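Local coordinates for protein LipS lipolytic enzyme (PDB 4FBM) that probably hydrolyses lipid esters, as a thermostable lipase of the alpha/beta-hydrolase superfamily, at residues 52-57 / 121-126; 139-144 / 214-219; 145-150 / 218-223; 151-156 / 207-212. One frame throughout, in Å; residues are numbered along the deposited sequence.

Interaction 1: 52-57 / 121-126; sequences VLVSHG and FMTGLS
S55 N donates to T123 O at 2.8 Å, in the plane of that carbonyl, and the CA-H of V54 leans on the same oxygen. The bond belongs to the ladder that joins 52-55 to 121-125 as neighbouring parallel strands in the central sheet of an alpha/beta hydrolase, their short axes 14° apart. L53 N to F121 O, T123 N to L53 O and L125 N to S55 O complete it, each 2.9 Å long, so L53 and S55 use both their N-H and their C=O toward the partner strand. M122 keeps CG anti to its backbone N (chi1 -167°) and stays extended beyond it, and in this way its thioether runs alongside L53. Its SD lies 4.0 Å from L53 CG, and its methyl CE reaches on to S55 CB at 4.1 Å, under helices 99-114 and 127-138. An alanine here would remove everything beyond CB, which would probably open a gap between L53, S55 and L131 of the covering helix. On the other face V54 CG2 meets T123 CG2 at 3.6 Å, the two side chains side by side and pointing the same way, while T123 OG1 probably hydrogen-bonds M147 O in the next strand, at a doubtfully short distance. Past the strand, S126 sits in a GxSxG sequence consistent with a nucleophile elbow, its OG hydrogen-bonded to H257 NE2. Across from it the chain of 52-57 also turns out of the sheet, and there S55 OG donates to a lone pair of H56 O at 3.2 Å.

Interaction 2: 139-144 / 214-219; sequences FPERFA and RVKCPA
E141 turns CG anti to its carbonyl carbon (chi1 -66°) and bends again at chi2, while K216 holds CG between its backbone N and carbonyl carbon (chi1 56°) and bends at chi2 and chi4; the two chains thus come together over the surface. K216 NZ ends 3.0 Å from E141 OE2 in a salt bridge, meeting the oxygen from above the carboxylate, 49° out of its plane. Beneath this pair a water ties the two backbones: it donates to P140 O at 2.9 Å and accepts from K216 N at 3.0 Å. The pyrrolidine ring of P140 meets the guanidinium of R214 obliquely, CG lying 3.8 Å from NH2. R214 is held there by a bond from NE to G137 O, near the end of helix 127-138, and it also packs on P158 of the second subunit. Deeper in, C217 CB approaches F143 O at 3.5 Å, and the ring of F143 leads away from this loop to pack on M122. The salt bridge and water thus lie on the outer side, C217 and the F143 carbonyl on the sheet side. Both segments are connections that leave a helix and enter a strand, 145-149 in one case and 219-224 in the other. They lie side by side at the N-terminal ends of the parallel strands, in an alpha/beta-hydrolase fold opposite the end where the catalytic residues gather.

Interaction 3: 145-150 / 218-223; sequences GIMPIN and PALIIQ
I149 lies alongside I222 and points the same way, its CG1 4.0 Å from I222 CD1. Both residues hold CG1 anti to their carbonyl carbons (chi1 -61° and -57°), which keeps the two branches in step. On that face M147 crosses L220, CG to CD2 at 3.9 Å, and M147 goes on to pack under S272 and F275 of helix 265-280. The other face carries I146 CG1 on A219 CB, also 3.9 Å apart, and P148 near I221, which in turn touches I238 of helix 233-239. The backbones run parallel. I146 N donates to P218 O, L220 N to I146 O, I222 N to P148 O at 2.9 Å, and N150 N to I222 O with the donor tilted 25° from the carbonyl plane. Having no N-H, P148 cannot give L220 O the bond that a regular parallel ladder would place there; the ring carbon CD comes to that oxygen at 3.4 Å, and M147 CA, through its C-H, lies 3.2 Å from it. Beyond the strand N150 OD1 takes the N-H of S224, and the side chain touches D227, a presumed member of the catalytic triad. From I146 to I149 the side-chain packing is apolar on both faces, turning polar at N150 and Q223; at L220 O the chemistry implies strands held by weak CH contacts and packing, with N-H bonds before and after.

Interaction 4: 151-156 / 207-212; sequences AALRME and VAEMLL
R154 leaves its CB with CG anti to the carbonyl carbon (chi1 -63°), and CG already lies 3.5 Å from E209 OE1. CD passes across the same carboxylate, near both of its oxygens. The chain then bends at chi3, and NE turns back to E156 OE2 at 3.2 Å. At the tip NH1 donates to E209 OE1 over 2.8 Å, in the guanidinium plane and on the syn lone pair of the acceptor, with the two flat groups turned 73° against each other. NH2 joins NE on E156 OE2 at 3.1 Å, a side-on grip of one oxygen by two nitrogens, both from the same face of that carboxylate; NH2 is also salt-bridged to E209 OE2 of the second subunit. A leucine in its place would probably leave E209 OE1 and E156 OE2 without their cationic mate, though H233 would still bond E156 OE1. Below the charges L153 supplies the apolar half: CG rests on A208 CB at 4.2 Å, CD2 touches E209 CA at 3.7 Å, and the same methyl reaches L212 CD1. N234 and L237 of helix 233-239 also border L153. The loop follows strand 145-149 and the helix precedes strand 219-224, bounding the stretch where alpha/beta hydrolases of this kind commonly insert a cap. R154, E156 and E209 form a salt-bridge network, which R154 NH2 extends to E209 of the second subunit.

Interactions 1 and 3 lie in one parallel sheet, with strands 121-125 and 145-149 as neighbours; their centres are 10 Å apart, and M122 O lies 2.8 Å from M147 N. Interaction 2 lies at the end of the sheet where these strands begin: it shares P218 and A219 with interaction 3, and F143 CE1 packs on M122 CB at 3.5 Å. Interaction 4 sits at the other end of the strands, nested in the loops closed by interactions 2 and 3. There A152 N lies 2.8 Å from the backbone O of S126, the presumed nucleophile, while N150 of interaction 3 touches D227. Interactions 1, 3 and 4 thus border the probable active site; interaction 2 lies away from it.

Interaction 1: 52-57 / 121-126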
loop_
_atom_site.group_PDB
_atom_site.type_symbol
_atom_site.label_atom_id
_atom_site.label_comp_id
_atom_site.label_asym_id
_atom_site.label_seq_id
_atom_site.Cartn_x
_atom_site.Cartn_y
_atom_site.Cartn_z
ATOM N N VAL A 52 -0.964 -11.651 25.193
ATOM C CA VAL A 52 -1.655 -11.692 23.914
ATOM C C VAL A 52 -2.144 -10.290 23.586
ATOM O O VAL A 52 -2.876 -9.657 24.349
ATOM C CB VAL A 52 -2.844 -12.721 23.867
ATOM C CG1 VAL A 52 -3.357 -12.918 22.436
ATOM C CG2 VAL A 52 -2.409 -14.080 24.391
ATOM N N LEU A 53 -1.690 -9.803 22.443
ATOM C CA LEU A 53 -2.237 -8.606 21.872
ATOM C C LEU A 53 -3.342 -9.013 20.859
ATOM O O LEU A 53 -3.217 -10.003 20.141
ATOM C CB LEU A 53 -1.088 -7.810 21.287
ATOM C CG LEU A 53 -1.100 -6.640 20.311
ATOM C CD1 LEU A 53 -2.442 -5.959 20.165
ATOM C CD2 LEU A 53 -0.006 -5.645 20.727
ATOM N N VAL A 54 -4.449 -8.278 20.863
ATOM C CA VAL A 54 -5.621 -8.619 20.069
ATOM C C VAL A 54 -6.190 -7.364 19.403
ATOM O O VAL A 54 -6.749 -6.475 20.075
ATOM C CB VAL A 54 -6.711 -9.240 20.948
ATOM C CG1 VAL A 54 -7.979 -9.452 20.144
ATOM C CG2 VAL A 54 -6.224 -10.555 21.576
ATOM N N SER A 55 -6.062 -7.314 18.081
ATOM C CA SER A 55 -6.353 -6.117 17.315
ATOM C C SER A 55 -7.644 -6.238 16.509
ATOM O O SER A 55 -7.891 -7.221 15.780
ATOM C CB SER A 55 -5.177 -5.819 16.380
ATOM O OG SER A 55 -5.469 -4.770 15.481
ATOM N N HIS A 56 -8.462 -5.215 16.624
ATOM C CA HIS A 56 -9.652 -5.117 15.836
ATOM C C HIS A 56 -9.407 -4.488 14.496
ATOM O O HIS A 56 -8.298 -4.068 14.178
ATOM C CB HIS A 56 -10.727 -4.366 16.586
ATOM C CG HIS A 56 -10.508 -2.898 16.674
ATOM N ND1 HIS A 56 -10.297 -2.264 17.869
ATOM C CD2 HIS A 56 -10.536 -1.931 15.737
ATOM C CE1 HIS A 56 -10.166 -0.969 17.666
ATOM N NE2 HIS A 56 -10.311 -0.741 16.378
ATOM N N GLY A 57 -10.479 -4.431 13.712
ATOM C CA GLY A 57 -10.442 -3.918 12.350
ATOM C C GLY A 57 -10.850 -2.492 12.074
ATOM O O GLY A 57 -11.036 -1.687 12.961
ATOM N N PHE A 121 2.271 -13.175 22.038
ATOM C CA PHE A 121 1.449 -13.685 20.951
ATOM C C PHE A 121 0.537 -12.573 20.333
ATOM O O PHE A 121 -0.059 -11.745 21.064
ATOM C CB PHE A 121 0.572 -14.802 21.510
ATOM C CG PHE A 121 1.239 -16.123 21.575
ATOM C CD1 PHE A 121 1.694 -16.621 22.775
ATOM C CD2 PHE A 121 1.392 -16.882 20.437
ATOM C CE1 PHE A 121 2.311 -17.880 22.850
ATOM C CE2 PHE A 121 2.008 -18.136 20.487
ATOM C CZ PHE A 121 2.475 -18.636 21.707
ATOM N N MET A 122 0.398 -12.551 19.002
ATOM C CA MET A 122 -0.545 -11.602 18.411
ATOM C C MET A 122 -1.661 -12.210 17.560
ATOM O O MET A 122 -1.463 -13.150 16.782
ATOM C CB MET A 122 0.159 -10.479 17.645
ATOM C CG MET A 122 -0.774 -9.295 17.284
ATOM S SD MET A 122 0.117 -7.863 16.682
ATOM C CE MET A 122 -1.196 -6.716 16.256
ATOM N N THR A 123 -2.844 -11.638 17.729
ATOM C CA THR A 123 -3.990 -11.999 16.949
ATOM C C THR A 123 -4.835 -10.763 16.645
ATOM O O THR A 123 -4.955 -9.829 17.470
ATOM C CB THR A 123 -4.800 -13.124 17.640
ATOM O OG1 THR A 123 -5.399 -13.971 16.641
ATOM C CG2 THR A 123 -5.864 -12.554 18.549
ATOM N N GLY A 124 -5.389 -10.751 15.435
ATOM C CA GLY A 124 -6.254 -9.652 14.998
ATOM C C GLY A 124 -7.182 -10.047 13.871
ATOM O O GLY A 124 -6.966 -11.044 13.138
ATOM N N LEU A 125 -8.232 -9.253 13.735
ATOM C CA LEU A 125 -9.280 -9.500 12.738
ATOM C C LEU A 125 -9.154 -8.484 11.646
ATOM O O LEU A 125 -9.107 -7.289 11.922
ATOM C CB LEU A 125 -10.689 -9.403 13.381
ATOM C CG LEU A 125 -11.905 -9.350 12.443
ATOM C CD1 LEU A 125 -11.904 -10.482 11.409
ATOM C CD2 LEU A 125 -13.192 -9.329 13.201
ATOM N N SER A 126 -9.116 -8.955 10.409
ATOM C CA SER A 126 -9.264 -8.060 9.262
ATOM C C SER A 126 -8.022 -7.171 9.106
ATOM O O SER A 126 -6.939 -7.677 8.778
ATOM C CB SER A 126 -10.555 -7.220 9.378
ATOM O OG SER A 126 -10.929 -6.696 8.129
#

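Interaction 2: 139-144 / 214-219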
loop_
_atom_site.group_PDB
_atom_site.type_symbol
_atom_site.label_atom_id
_atom_site.label_comp_id
_atom_site.label_asym_id
_atom_site.label_seq_id
_atom_site.Cartn_x
_atom_site.Cartn_y
_atom_site.Cartn_z
ATOM N N PHE A 139 8.897 -6.951 13.909
ATOM C CA PHE A 139 9.634 -7.389 15.071
ATOM C C PHE A 139 9.861 -8.906 15.030
ATOM O O PHE A 139 9.312 -9.659 15.830
ATOM C CB PHE A 139 8.867 -6.956 16.299
ATOM C CG PHE A 139 8.491 -5.514 16.271
ATOM C CD1 PHE A 139 7.166 -5.123 16.073
ATOM C CD2 PHE A 139 9.470 -4.518 16.426
ATOM C CE1 PHE A 139 6.810 -3.763 16.049
ATOM C CE2 PHE A 139 9.127 -3.158 16.393
ATOM C CZ PHE A 139 7.794 -2.783 16.203
ATOM N N PRO A 140 10.686 -9.353 14.086
ATOM C CA PRO A 140 10.912 -10.754 13.784
ATOM C C PRO A 140 11.059 -11.670 15.012
ATOM O O PRO A 140 10.458 -12.757 15.044
ATOM C CB PRO A 140 12.232 -10.720 13.018
ATOM C CG PRO A 140 12.297 -9.377 12.397
ATOM C CD PRO A 140 11.630 -8.470 13.379
ATOM N N GLU A 141 11.853 -11.237 15.998
ATOM C CA GLU A 141 12.161 -12.038 17.199
ATOM C C GLU A 141 11.145 -11.945 18.331
ATOM O O GLU A 141 11.195 -12.713 19.283
ATOM C CB GLU A 141 13.502 -11.598 17.814
ATOM C CG GLU A 141 14.779 -11.844 17.007
ATOM C CD GLU A 141 14.861 -13.243 16.406
ATOM O OE1 GLU A 141 14.395 -14.226 17.050
ATOM O OE2 GLU A 141 15.398 -13.341 15.270
ATOM N N ARG A 142 10.258 -10.974 18.262
ATOM C CA ARG A 142 9.495 -10.563 19.431
ATOM C C ARG A 142 8.317 -11.485 19.760
ATOM O O ARG A 142 7.883 -11.528 20.900
ATOM C CB ARG A 142 9.081 -9.097 19.263
ATOM C CG ARG A 142 8.288 -8.475 20.395
ATOM C CD ARG A 142 8.986 -8.494 21.747
ATOM N NE ARG A 142 8.973 -9.805 22.407
ATOM C CZ ARG A 142 9.077 -9.999 23.723
ATOM N NH1 ARG A 142 9.176 -8.969 24.566
ATOM N NH2 ARG A 142 9.079 -11.236 24.202
ATOM N N PHE A 143 7.857 -12.266 18.780
ATOM C CA PHE A 143 6.596 -13.003 18.904
ATOM C C PHE A 143 6.715 -14.524 18.902
ATOM O O PHE A 143 7.307 -15.084 17.979
ATOM C CB PHE A 143 5.666 -12.588 17.757
ATOM C CG PHE A 143 5.050 -11.253 17.951
ATOM C CD1 PHE A 143 3.918 -11.106 18.749
ATOM C CD2 PHE A 143 5.613 -10.133 17.373
ATOM C CE1 PHE A 143 3.354 -9.848 18.958
ATOM C CE2 PHE A 143 5.058 -8.880 17.578
ATOM C CZ PHE A 143 3.930 -8.735 18.366
ATOM N N ALA A 144 6.129 -15.205 19.887
ATOM C CA ALA A 144 6.136 -16.668 19.861
ATOM C C ALA A 144 5.150 -17.202 18.821
ATOM O O ALA A 144 5.397 -18.249 18.240
ATOM C CB ALA A 144 5.850 -17.245 21.209
ATOM N N ARG A 214 9.660 -12.123 6.029
ATOM C CA ARG A 214 10.390 -11.983 7.312
ATOM C C ARG A 214 9.672 -12.504 8.558
ATOM O O ARG A 214 10.265 -12.562 9.652
ATOM C CB ARG A 214 10.757 -10.540 7.568
ATOM C CG ARG A 214 11.921 -10.080 6.809
ATOM C CD ARG A 214 11.898 -8.584 6.803
ATOM N NE ARG A 214 11.836 -7.977 8.137
ATOM C CZ ARG A 214 12.717 -7.090 8.612
ATOM N NH1 ARG A 214 13.755 -6.698 7.865
ATOM N NH2 ARG A 214 12.557 -6.592 9.843
ATOM N N VAL A 215 8.394 -12.834 8.420
ATOM C CA VAL A 215 7.685 -13.512 9.479
ATOM C C VAL A 215 8.252 -14.921 9.497
ATOM O O VAL A 215 8.169 -15.618 8.482
ATOM C CB VAL A 215 6.203 -13.570 9.157
ATOM C CG1 VAL A 215 5.497 -14.531 10.069
ATOM C CG2 VAL A 215 5.602 -12.153 9.235
ATOM N N LYS A 216 8.867 -15.343 10.604
ATOM C CA LYS A 216 9.393 -16.721 10.668
ATOM C C LYS A 216 8.781 -17.567 11.803
ATOM O O LYS A 216 9.037 -18.773 11.923
ATOM C CB LYS A 216 10.915 -16.721 10.688
ATOM C CG LYS A 216 11.502 -15.910 11.814
ATOM C CD LYS A 216 11.710 -16.746 13.092
ATOM C CE LYS A 216 12.458 -15.946 14.167
ATOM N NZ LYS A 216 13.389 -14.905 13.603
ATOM N N CYS A 217 7.960 -16.907 12.600
ATOM C CA CYS A 217 7.327 -17.505 13.749
ATOM C C CYS A 217 6.134 -18.368 13.385
ATOM O O CYS A 217 5.604 -18.291 12.273
ATOM C CB CYS A 217 6.897 -16.426 14.746
ATOM S SG CYS A 217 5.494 -15.465 14.257
ATOM N N PRO A 218 5.732 -19.217 14.322
ATOM C CA PRO A 218 4.596 -20.085 14.163
ATOM C C PRO A 218 3.295 -19.345 13.929
ATOM O O PRO A 218 2.970 -18.457 14.678
ATOM C CB PRO A 218 4.547 -20.800 15.513
ATOM C CG PRO A 218 5.598 -20.176 16.337
ATOM C CD PRO A 218 6.579 -19.682 15.416
ATOM N N ALA A 219 2.546 -19.771 12.918
ATOM C CA ALA A 219 1.340 -19.092 12.462
ATOM C C ALA A 219 0.119 -19.979 12.304
ATOM O O ALA A 219 0.155 -21.013 11.642
ATOM C CB ALA A 219 1.621 -18.443 11.159
HETATM O O HOH W 1 8.600 -13.377 12.846
#

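Interaction 3: 145-150 / 218-223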
loop_
_atom_site.group_PDB
_atom_site.type_symbol
_atom_site.label_atom_id
_atom_site.label_comp_id
_atom_site.label_asym_id
_atom_site.label_seq_id
_atom_site.Cartn_x
_atom_site.Cartn_y
_atom_site.Cartn_z
ATOM N N GLY A 145 4.045 -16.490 18.578
ATOM C CA GLY A 145 3.115 -16.871 17.507
ATOM C C GLY A 145 2.023 -15.884 17.072
ATOM O O GLY A 145 1.542 -15.023 17.848
ATOM N N ILE A 146 1.596 -16.030 15.825
ATOM C CA ILE A 146 0.520 -15.200 15.340
ATOM C C ILE A 146 -0.710 -15.949 14.831
ATOM O O ILE A 146 -0.590 -16.996 14.204
ATOM C CB ILE A 146 0.998 -14.248 14.229
ATOM C CG1 ILE A 146 1.580 -15.031 13.042
ATOM C CG2 ILE A 146 1.919 -13.172 14.811
ATOM C CD1 ILE A 146 1.573 -14.240 11.769
ATOM N N MET A 147 -1.886 -15.381 15.079
ATOM C CA MET A 147 -3.130 -15.940 14.551
ATOM C C MET A 147 -3.886 -14.878 13.778
ATOM O O MET A 147 -4.820 -14.249 14.297
ATOM C CB MET A 147 -4.027 -16.529 15.659
ATOM C CG MET A 147 -3.363 -17.559 16.546
ATOM S SD MET A 147 -2.388 -16.725 17.834
ATOM C CE MET A 147 -3.502 -16.663 19.253
ATOM N N PRO A 148 -3.473 -14.657 12.529
ATOM C CA PRO A 148 -4.235 -13.694 11.757
ATOM C C PRO A 148 -5.564 -14.317 11.308
ATOM O O PRO A 148 -5.584 -15.457 10.825
ATOM C CB PRO A 148 -3.302 -13.338 10.594
ATOM C CG PRO A 148 -2.443 -14.525 10.415
ATOM C CD PRO A 148 -2.307 -15.169 11.788
ATOM N N ILE A 149 -6.652 -13.575 11.545
ATOM C CA ILE A 149 -8.011 -13.966 11.188
ATOM C C ILE A 149 -8.508 -13.046 10.072
ATOM O O ILE A 149 -8.818 -11.866 10.322
ATOM C CB ILE A 149 -8.943 -13.790 12.398
ATOM C CG1 ILE A 149 -8.490 -14.668 13.565
ATOM C CG2 ILE A 149 -10.416 -14.008 12.004
ATOM C CD1 ILE A 149 -9.114 -14.239 14.869
ATOM N N ASN A 150 -8.580 -13.579 8.855
ATOM C CA ASN A 150 -9.088 -12.823 7.714
ATOM C C ASN A 150 -8.283 -11.569 7.520
ATOM O O ASN A 150 -8.826 -10.458 7.517
ATOM C CB ASN A 150 -10.539 -12.408 7.930
ATOM C CG ASN A 150 -11.511 -13.540 7.743
ATOM O OD1 ASN A 150 -11.276 -14.488 6.964
ATOM N ND2 ASN A 150 -12.645 -13.438 8.446
ATOM N N PRO A 218 5.732 -19.217 14.322
ATOM C CA PRO A 218 4.596 -20.085 14.163
ATOM C C PRO A 218 3.295 -19.345 13.929
ATOM O O PRO A 218 2.970 -18.457 14.678
ATOM C CB PRO A 218 4.547 -20.800 15.513
ATOM C CG PRO A 218 5.598 -20.176 16.337
ATOM C CD PRO A 218 6.579 -19.682 15.416
ATOM N N ALA A 219 2.546 -19.771 12.918
ATOM C CA ALA A 219 1.340 -19.092 12.462
ATOM C C ALA A 219 0.119 -19.979 12.304
ATOM O O ALA A 219 0.155 -21.013 11.642
ATOM C CB ALA A 219 1.621 -18.443 11.159
ATOM N N LEU A 220 -0.976 -19.536 12.887
ATOM C CA LEU A 220 -2.258 -20.143 12.653
ATOM C C LEU A 220 -3.106 -19.177 11.838
ATOM O O LEU A 220 -3.634 -18.207 12.352
ATOM C CB LEU A 220 -2.915 -20.476 13.981
ATOM C CG LEU A 220 -4.385 -20.885 14.003
ATOM C CD1 LEU A 220 -4.575 -22.181 13.313
ATOM C CD2 LEU A 220 -4.952 -20.940 15.421
ATOM N N ILE A 221 -3.221 -19.483 10.559
ATOM C CA ILE A 221 -3.889 -18.655 9.582
ATOM C C ILE A 221 -5.367 -19.034 9.439
ATOM O O ILE A 221 -5.725 -20.078 8.891
ATOM C CB ILE A 221 -3.161 -18.780 8.263
ATOM C CG1 ILE A 221 -1.729 -18.347 8.472
ATOM C CG2 ILE A 221 -3.783 -17.920 7.196
ATOM C CD1 ILE A 221 -0.834 -18.782 7.362
ATOM N N ILE A 222 -6.222 -18.163 9.933
ATOM C CA ILE A 222 -7.614 -18.459 9.990
ATOM C C ILE A 222 -8.371 -17.589 9.018
ATOM O O ILE A 222 -8.685 -16.430 9.319
ATOM C CB ILE A 222 -8.141 -18.193 11.364
ATOM C CG1 ILE A 222 -7.353 -19.023 12.386
ATOM C CG2 ILE A 222 -9.650 -18.464 11.394
ATOM C CD1 ILE A 222 -7.544 -18.523 13.826
ATOM N N GLN A 223 -8.670 -18.165 7.857
ATOM C CA GLN A 223 -9.445 -17.510 6.820
ATOM C C GLN A 223 -10.783 -18.221 6.649
ATOM O O GLN A 223 -10.800 -19.453 6.529
ATOM C CB GLN A 223 -8.662 -17.616 5.516
ATOM C CG GLN A 223 -8.961 -16.522 4.488
ATOM C CD GLN A 223 -8.483 -15.145 4.934
ATOM O OE1 GLN A 223 -9.289 -14.319 5.379
ATOM N NE2 GLN A 223 -7.171 -14.896 4.833
#

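Interaction 4: 151-156 / 207-212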
loop_
_atom_site.group_PDB
_atom_site.type_symbol
_atom_site.label_atom_id
_atom_site.label_comp_id
_atom_site.label_asym_id
_atom_site.label_seq_id
_atom_site.Cartn_x
_atom_site.Cartn_y
_atom_site.Cartn_z
ATOM N N ALA A 151 -6.976 -11.733 7.401
ATOM C CA ALA A 151 -6.083 -10.609 7.189
ATOM C C ALA A 151 -6.505 -9.846 5.947
ATOM O O ALA A 151 -6.675 -10.433 4.885
ATOM C CB ALA A 151 -4.676 -11.103 7.034
ATOM N N ALA A 152 -6.689 -8.542 6.131
ATOM C CA ALA A 152 -6.994 -7.579 5.074
ATOM C C ALA A 152 -5.727 -7.116 4.369
ATOM O O ALA A 152 -5.337 -5.957 4.539
ATOM C CB ALA A 152 -7.716 -6.360 5.694
ATOM N N LEU A 153 -5.089 -8.010 3.607
ATOM C CA LEU A 153 -3.790 -7.728 2.957
ATOM C C LEU A 153 -3.936 -7.176 1.556
ATOM O O LEU A 153 -3.181 -6.288 1.157
ATOM C CB LEU A 153 -2.892 -8.980 2.882
ATOM C CG LEU A 153 -1.737 -9.107 3.864
ATOM C CD1 LEU A 153 -2.237 -9.507 5.207
ATOM C CD2 LEU A 153 -0.743 -10.131 3.413
ATOM N N ARG A 154 -4.864 -7.757 0.796
ATOM C CA ARG A 154 -5.166 -7.318 -0.557
ATOM C C ARG A 154 -6.644 -7.283 -0.630
ATOM O O ARG A 154 -7.268 -8.314 -0.531
ATOM C CB ARG A 154 -4.670 -8.317 -1.551
ATOM C CG ARG A 154 -3.189 -8.454 -1.502
ATOM C CD ARG A 154 -2.724 -9.504 -2.478
ATOM N NE ARG A 154 -2.994 -9.087 -3.841
ATOM C CZ ARG A 154 -2.263 -8.201 -4.495
ATOM N NH1 ARG A 154 -1.203 -7.635 -3.907
ATOM N NH2 ARG A 154 -2.596 -7.881 -5.742
ATOM N N MET A 155 -7.212 -6.097 -0.722
ATOM C CA MET A 155 -8.636 -5.934 -0.716
ATOM C C MET A 155 -9.175 -6.341 -2.053
ATOM O O MET A 155 -10.326 -6.746 -2.192
ATOM C CB MET A 155 -8.964 -4.489 -0.467
ATOM C CG MET A 155 -8.822 -4.095 0.942
ATOM S SD MET A 155 -9.730 -5.169 2.040
ATOM C CE MET A 155 -11.252 -4.267 2.275
ATOM N N GLU A 156 -8.312 -6.171 -3.044
ATOM C CA GLU A 156 -8.600 -6.434 -4.440
ATOM C C GLU A 156 -9.923 -5.899 -4.922
ATOM O O GLU A 156 -10.630 -6.567 -5.633
ATOM C CB GLU A 156 -8.387 -7.889 -4.805
ATOM C CG GLU A 156 -7.152 -8.036 -5.677
ATOM C CD GLU A 156 -6.413 -9.347 -5.473
ATOM O OE1 GLU A 156 -6.964 -10.240 -4.805
ATOM O OE2 GLU A 156 -5.277 -9.488 -5.975
ATOM N N VAL A 207 2.068 -3.102 3.130
ATOM C CA VAL A 207 3.294 -3.249 3.929
ATOM C C VAL A 207 3.380 -4.665 4.509
ATOM O O VAL A 207 4.381 -5.359 4.324
ATOM C CB VAL A 207 3.452 -2.144 5.017
ATOM C CG1 VAL A 207 4.588 -2.452 5.954
ATOM C CG2 VAL A 207 3.780 -0.860 4.357
ATOM N N ALA A 208 2.311 -5.097 5.171
ATOM C CA ALA A 208 2.200 -6.472 5.653
ATOM C C ALA A 208 2.570 -7.462 4.571
ATOM O O ALA A 208 3.364 -8.374 4.825
ATOM C CB ALA A 208 0.803 -6.770 6.172
ATOM N N GLU A 209 2.005 -7.288 3.372
ATOM C CA GLU A 209 2.262 -8.239 2.287
ATOM C C GLU A 209 3.747 -8.358 1.982
ATOM O O GLU A 209 4.279 -9.469 1.848
ATOM C CB GLU A 209 1.507 -7.906 1.001
ATOM C CG GLU A 209 1.649 -9.024 -0.050
ATOM C CD GLU A 209 0.900 -8.753 -1.350
ATOM O OE1 GLU A 209 0.262 -7.666 -1.501
ATOM O OE2 GLU A 209 0.948 -9.639 -2.242
ATOM N N MET A 210 4.391 -7.201 1.890
ATOM C CA MET A 210 5.771 -7.109 1.501
ATOM C C MET A 210 6.678 -7.681 2.615
ATOM O O MET A 210 7.786 -8.163 2.330
ATOM C CB MET A 210 6.085 -5.652 1.154
ATOM C CG MET A 210 7.195 -5.480 0.146
ATOM S SD MET A 210 7.668 -3.731 -0.103
ATOM C CE MET A 210 6.623 -3.271 -1.495
ATOM N N LEU A 211 6.189 -7.661 3.861
ATOM C CA LEU A 211 6.890 -8.241 5.012
ATOM C C LEU A 211 6.751 -9.756 5.214
ATOM O O LEU A 211 7.421 -10.292 6.072
ATOM C CB LEU A 211 6.470 -7.542 6.306
ATOM C CG LEU A 211 6.919 -6.109 6.600
ATOM C CD1 LEU A 211 6.221 -5.584 7.825
ATOM C CD2 LEU A 211 8.416 -5.977 6.771
ATOM N N LEU A 212 5.905 -10.461 4.451
ATOM C CA LEU A 212 5.694 -11.913 4.675
ATOM C C LEU A 212 6.995 -12.721 4.709
ATOM O O LEU A 212 7.172 -13.564 5.594
ATOM C CB LEU A 212 4.715 -12.523 3.680
ATOM C CG LEU A 212 3.236 -12.164 3.875
ATOM C CD1 LEU A 212 2.325 -12.780 2.790
ATOM C CD2 LEU A 212 2.732 -12.548 5.263
#